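Regulator of polyketide synthase expression (Bifidobacterium adolescentis, PDB 3ONQ) is of unknown function but is probably a cytosolic transcriptional regulator of the PucR type, joining a C-terminal helix-turn-helix domain to an alpha-beta-alpha domain. Local coordinates at residues F57-V62 against T112-A117; L72-A77 against T93-L98. All blocks are in the same frame, centred on the assembly; numbering follows the deposited sequence.

Contact 1: F57-V62 against T112-A117; sequences FAIGGV and TAVMPA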
loop_
_atom_site.group_PDB
_atom_site.type_symbol
_atom_site.label_atom_id
_atom_site.label_comp_id
_atom_site.label_asym_id
_atom_site.label_seq_id
_atom_site.Cartn_x
_atom_site.Cartn_y
_atom_site.Cartn_z
ATOM N N PHE B 57 6.183 18.816 8.179
ATOM C CA PHE B 57 6.393 18.310 9.528
ATOM C C PHE B 57 5.252 18.837 10.369
ATOM O O PHE B 57 4.529 19.743 9.946
ATOM C CB PHE B 57 7.741 18.773 10.104
ATOM C CG PHE B 57 7.897 20.271 10.161
ATOM C CD1 PHE B 57 7.434 20.990 11.254
ATOM C CD2 PHE B 57 8.513 20.958 9.128
ATOM C CE1 PHE B 57 7.575 22.372 11.308
ATOM C CE2 PHE B 57 8.661 22.337 9.177
ATOM C CZ PHE B 57 8.183 23.051 10.266
ATOM N N ALA B 58 5.092 18.278 11.561
ATOM C CA ALA B 58 3.971 18.649 12.403
ATOM C C ALA B 58 4.433 19.064 13.795
ATOM O O ALA B 58 5.452 18.581 14.300
ATOM C CB ALA B 58 2.971 17.486 12.489
ATOM N N ILE B 59 3.677 19.970 14.401
ATOM C CA ILE B 59 3.899 20.383 15.774
ATOM C C ILE B 59 2.556 20.284 16.456
ATOM O O ILE B 59 1.529 20.639 15.856
ATOM C CB ILE B 59 4.372 21.844 15.858
ATOM C CG1 ILE B 59 5.677 22.028 15.092
ATOM C CG2 ILE B 59 4.568 22.256 17.310
ATOM C CD1 ILE B 59 6.168 23.489 15.051
ATOM N N GLY B 60 2.540 19.800 17.696
ATOM C CA GLY B 60 1.290 19.658 18.415
ATOM C C GLY B 60 1.485 19.840 19.906
ATOM O O GLY B 60 2.556 19.547 20.442
ATOM N N GLY B 61 0.445 20.332 20.571
ATOM C CA GLY B 61 0.443 20.501 22.011
ATOM C C GLY B 61 -0.859 21.163 22.411
ATOM O O GLY B 61 -1.815 21.166 21.639
ATOM N N VAL B 62 -0.903 21.727 23.613
ATOM C CA VAL B 62 -2.118 22.371 24.094
ATOM C C VAL B 62 -1.951 23.883 24.016
ATOM O O VAL B 62 -0.946 24.408 24.471
ATOM C CB VAL B 62 -2.402 21.970 25.545
ATOM C CG1 VAL B 62 -3.640 22.700 26.080
ATOM C CG2 VAL B 62 -2.550 20.452 25.663
ATOM N N THR B 112 10.556 26.663 17.634
ATOM C CA THR B 112 10.970 27.734 18.525
ATOM C C THR B 112 10.075 28.953 18.389
ATOM O O THR B 112 9.715 29.576 19.385
ATOM C CB THR B 112 12.435 28.158 18.288
ATOM O OG1 THR B 112 13.309 27.101 18.699
ATOM C CG2 THR B 112 12.763 29.409 19.107
ATOM N N ALA B 113 9.723 29.286 17.151
ATOM C CA ALA B 113 8.910 30.464 16.868
ATOM C C ALA B 113 7.495 30.362 17.442
ATOM O O ALA B 113 6.916 31.378 17.831
ATOM C CB ALA B 113 8.854 30.733 15.355
ATOM N N VAL B 114 6.932 29.151 17.498
ATOM C CA VAL B 114 5.541 29.008 17.957
ATOM C C VAL B 114 5.394 28.526 19.399
ATOM O O VAL B 114 4.288 28.488 19.945
ATOM C CB VAL B 114 4.709 28.102 17.027
ATOM C CG1 VAL B 114 4.771 28.630 15.599
ATOM C CG2 VAL B 114 5.186 26.653 17.107
HETATM N N MSE B 115 6.507 28.169 20.024
HETATM C CA MSE B 115 6.448 27.622 21.375
HETATM C C MSE B 115 5.611 28.430 22.370
HETATM O O MSE B 115 4.882 27.848 23.171
HETATM C CB MSE B 115 7.847 27.405 21.930
HETATM C CG MSE B 115 8.453 26.114 21.468
HETATM SE SE MSE B 115 9.952 25.603 22.579
HETATM C CE MSE B 115 9.098 25.798 24.317
ATOM N N PRO B 116 5.712 29.766 22.329
ATOM C CA PRO B 116 4.978 30.588 23.296
ATOM C C PRO B 116 3.461 30.427 23.181
ATOM O O PRO B 116 2.754 30.662 24.157
ATOM C CB PRO B 116 5.389 32.019 22.923
ATOM C CG PRO B 116 6.690 31.872 22.228
ATOM C CD PRO B 116 6.590 30.584 21.474
ATOM N N ALA B 117 2.971 30.029 22.013
ATOM C CA ALA B 117 1.536 29.835 21.834
ATOM C C ALA B 117 1.031 28.502 22.393
ATOM O O ALA B 117 -0.157 28.183 22.262
ATOM C CB ALA B 117 1.163 29.958 20.368
#

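Contact 2: L72-A77 against T93-L98; sequences LAIRKA and TFLLAL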
loop_
_atom_site.group_PDB
_atom_site.type_symbol
_atom_site.label_atom_id
_atom_site.label_comp_id
_atom_site.label_asym_id
_atom_site.label_seq_id
_atom_site.Cartn_x
_atom_site.Cartn_y
_atom_site.Cartn_z
ATOM N N LEU B 72 -3.565 31.758 15.185
ATOM C CA LEU B 72 -3.120 33.017 14.605
ATOM C C LEU B 72 -1.609 33.126 14.733
ATOM O O LEU B 72 -0.910 33.465 13.771
ATOM C CB LEU B 72 -3.792 34.194 15.303
ATOM C CG LEU B 72 -3.324 35.572 14.836
ATOM C CD1 LEU B 72 -3.431 35.673 13.321
ATOM C CD2 LEU B 72 -4.116 36.679 15.526
ATOM N N ALA B 73 -1.114 32.832 15.929
ATOM C CA ALA B 73 0.314 32.824 16.195
ATOM C C ALA B 73 1.060 31.908 15.221
ATOM O O ALA B 73 2.073 32.298 14.661
ATOM C CB ALA B 73 0.577 32.409 17.620
ATOM N N ILE B 74 0.558 30.693 15.016
ATOM C CA ILE B 74 1.228 29.739 14.131
ATOM C C ILE B 74 1.193 30.179 12.663
ATOM O O ILE B 74 2.204 30.105 11.960
ATOM C CB ILE B 74 0.618 28.326 14.250
ATOM C CG1 ILE B 74 0.775 27.788 15.670
ATOM C CG2 ILE B 74 1.274 27.381 13.256
ATOM C CD1 ILE B 74 0.158 26.406 15.860
ATOM N N ARG B 75 0.040 30.630 12.183
ATOM C CA ARG B 75 -0.002 31.120 10.808
ATOM C C ARG B 75 0.936 32.306 10.586
ATOM O O ARG B 75 1.576 32.408 9.543
ATOM C CB ARG B 75 -1.427 31.443 10.369
ATOM C CG ARG B 75 -2.346 30.227 10.423
ATOM C CD ARG B 75 -3.707 30.477 9.762
ATOM N NE ARG B 75 -4.629 29.389 10.083
ATOM C CZ ARG B 75 -4.677 28.232 9.431
ATOM N NH1 ARG B 75 -3.868 28.017 8.395
ATOM N NH2 ARG B 75 -5.541 27.289 9.810
ATOM N N LYS B 76 1.034 33.191 11.572
ATOM C CA LYS B 76 1.924 34.340 11.457
ATOM C C LYS B 76 3.395 33.899 11.432
ATOM O O LYS B 76 4.208 34.419 10.662
ATOM C CB LYS B 76 1.689 35.326 12.603
ATOM C CG LYS B 76 2.725 36.444 12.648
ATOM C CD LYS B 76 2.561 37.343 13.866
ATOM C CE LYS B 76 3.679 38.382 13.938
ATOM N NZ LYS B 76 3.718 39.250 12.721
ATOM N N ALA B 77 3.737 32.938 12.282
ATOM C CA ALA B 77 5.112 32.480 12.368
ATOM C C ALA B 77 5.529 31.826 11.055
ATOM O O ALA B 77 6.623 32.071 10.551
ATOM C CB ALA B 77 5.297 31.527 13.538
ATOM N N THR B 93 -8.070 18.046 23.494
ATOM C CA THR B 93 -7.537 19.313 23.974
ATOM C C THR B 93 -6.341 19.806 23.144
ATOM O O THR B 93 -5.858 20.925 23.351
ATOM C CB THR B 93 -7.031 19.158 25.404
ATOM O OG1 THR B 93 -6.055 18.109 25.425
ATOM C CG2 THR B 93 -8.173 18.794 26.339
ATOM N N PHE B 94 -5.854 18.974 22.223
ATOM C CA PHE B 94 -4.638 19.303 21.467
ATOM C C PHE B 94 -4.916 20.106 20.195
ATOM O O PHE B 94 -5.924 19.893 19.529
ATOM C CB PHE B 94 -3.891 18.033 21.067
ATOM C CG PHE B 94 -3.587 17.124 22.213
ATOM C CD1 PHE B 94 -2.880 17.586 23.308
ATOM C CD2 PHE B 94 -3.990 15.802 22.187
ATOM C CE1 PHE B 94 -2.599 16.746 24.362
ATOM C CE2 PHE B 94 -3.708 14.962 23.239
ATOM C CZ PHE B 94 -3.018 15.436 24.325
ATOM N N LEU B 95 -4.007 21.020 19.867
ATOM C CA LEU B 95 -3.976 21.650 18.550
ATOM C C LEU B 95 -2.790 21.063 17.794
ATOM O O LEU B 95 -1.677 21.032 18.317
ATOM C CB LEU B 95 -3.826 23.168 18.675
ATOM C CG LEU B 95 -3.811 23.982 17.377
ATOM C CD1 LEU B 95 -4.437 25.337 17.590
ATOM C CD2 LEU B 95 -2.383 24.131 16.820
ATOM N N LEU B 96 -3.033 20.573 16.581
ATOM C CA LEU B 96 -1.964 20.035 15.740
ATOM C C LEU B 96 -1.833 20.901 14.501
ATOM O O LEU B 96 -2.834 21.311 13.920
ATOM C CB LEU B 96 -2.244 18.587 15.321
ATOM C CG LEU B 96 -1.916 17.451 16.293
ATOM C CD1 LEU B 96 -2.534 17.693 17.640
ATOM C CD2 LEU B 96 -2.372 16.106 15.723
ATOM N N ALA B 97 -0.594 21.174 14.109
ATOM C CA ALA B 97 -0.314 21.983 12.938
ATOM C C ALA B 97 0.667 21.248 12.045
ATOM O O ALA B 97 1.745 20.837 12.492
ATOM C CB ALA B 97 0.269 23.332 13.349
ATOM N N LEU B 98 0.287 21.103 10.782
ATOM C CA LEU B 98 1.125 20.495 9.772
ATOM C C LEU B 98 1.651 21.607 8.875
ATOM O O LEU B 98 0.884 22.230 8.141
ATOM C CB LEU B 98 0.300 19.525 8.939
ATOM C CG LEU B 98 1.038 18.867 7.773
ATOM C CD1 LEU B 98 1.940 17.750 8.287
ATOM C CD2 LEU B 98 0.038 18.335 6.763
#

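Contact 1: F57-V62 against T112-A117
No ring, amide or carboxylate enters the meeting of Ile59 with Val114; it is made by two aliphatic branches coming tip to tip. The ring of Phe57, two residues back on the same side of the strand, packs elsewhere, against Val105, Pro107 and Thr110. Where the segments do meet, Ile59 CD1 rises from the sheet and stops 3.9 Å from Val114 CG2. The isoleucine gets there by extension: CG1 lies anti to its carbonyl carbon (chi1 -60°) and the next bond is trans (chi2 176°), which carries CD1 well clear of the strand. On the helix, CG2 is the valine branch set between backbone N and carbonyl carbon, and it faces the sheet. Val114 CG1 is farther, 5.4 Å from Ile59 CD1, and the valine also touches Ile74 of helix 67-80. This is one helical layer of an alpha-beta-alpha sandwich lying on its sheet, whose strand order, 2-3-1-4-5, recalls the GGDEF-like domains of PucR-type regulators. Strand 55-61 runs between 94-100 and 124-131; Ile59 is flanked by Leu124 and Leu126 of the latter and also touches Thr110 and Cys111 of the helix above. Past Val114 the chain turns through a 3-10 segment, with Ala117 N bonded to Val114 O at 2.9 Å. Here the two segments come near each other again, more loosely: Val62 O and Ala117 O are 4.4 Å apart, two acceptors with no bond between them. Ala117 O is instead hydrogen-bonded to Thr70 OG1.

Contact 2: L72-A77 against T93-L98
Ile74 reaches down from helix 67-80 onto two residues of strand 94-100, Leu95 and Ala97, which turn their side chains to the same face of the sheet. The tight spot is a methyl pair: Ile74 CD1 lies 3.5 Å from Leu95 CD2, the side chains running alongside one another in opposing directions. Leu95 sends CG anti to its backbone N (chi1 -179°), and its second torsion, 147°, lies away from a staggered value. Ala97 offers a shallower floor. Its CB is 4.0 Å from Ile74 CD1 and 4.2 Å from Ile74 CG2, which puts the CD1 tip and the CG2 branch of the isoleucine both near this one methyl group. All three residues are buried, and the contact is purely apolar. The other side of the helix is quite different: Leu72 and Lys76 are exposed to solvent, the lysine in a long, weak ion pair with Asp80. Arg75, at the border, is held by a salt bridge to Glu25 and a hydrogen bond to the carbonyl of Val86. Ile88 of the adjacent strand 86-91 touches both Ile74 and Leu95, helix 107-114 lies alongside helix 67-80 with Ala113 against Ala77, and beneath the sheet Leu96 points the other way, onto Thr143 and Leu147 of helix 132-149.

After three N-terminal helices the chain enters strand 55-61, followed by helix 67-80, the hairpin of strands 86-91 and 94-100, and then helix 107-114. Contact 2 closes the shorter loop, helix 67-80 back onto the second hairpin strand; contact 1 closes the longer one, from the first strand to the last of these helices, and encloses contact 2 completely. The two are joined below by the antiparallel pairing of their strands, where Ile59 O and Ala97 N are 2.8 Å apart, and above by their helices, where Val114 CG1 lies 3.6 Å from Ala77 CB. Together they fasten one two-helix layer onto two neighbouring strands of the sheet.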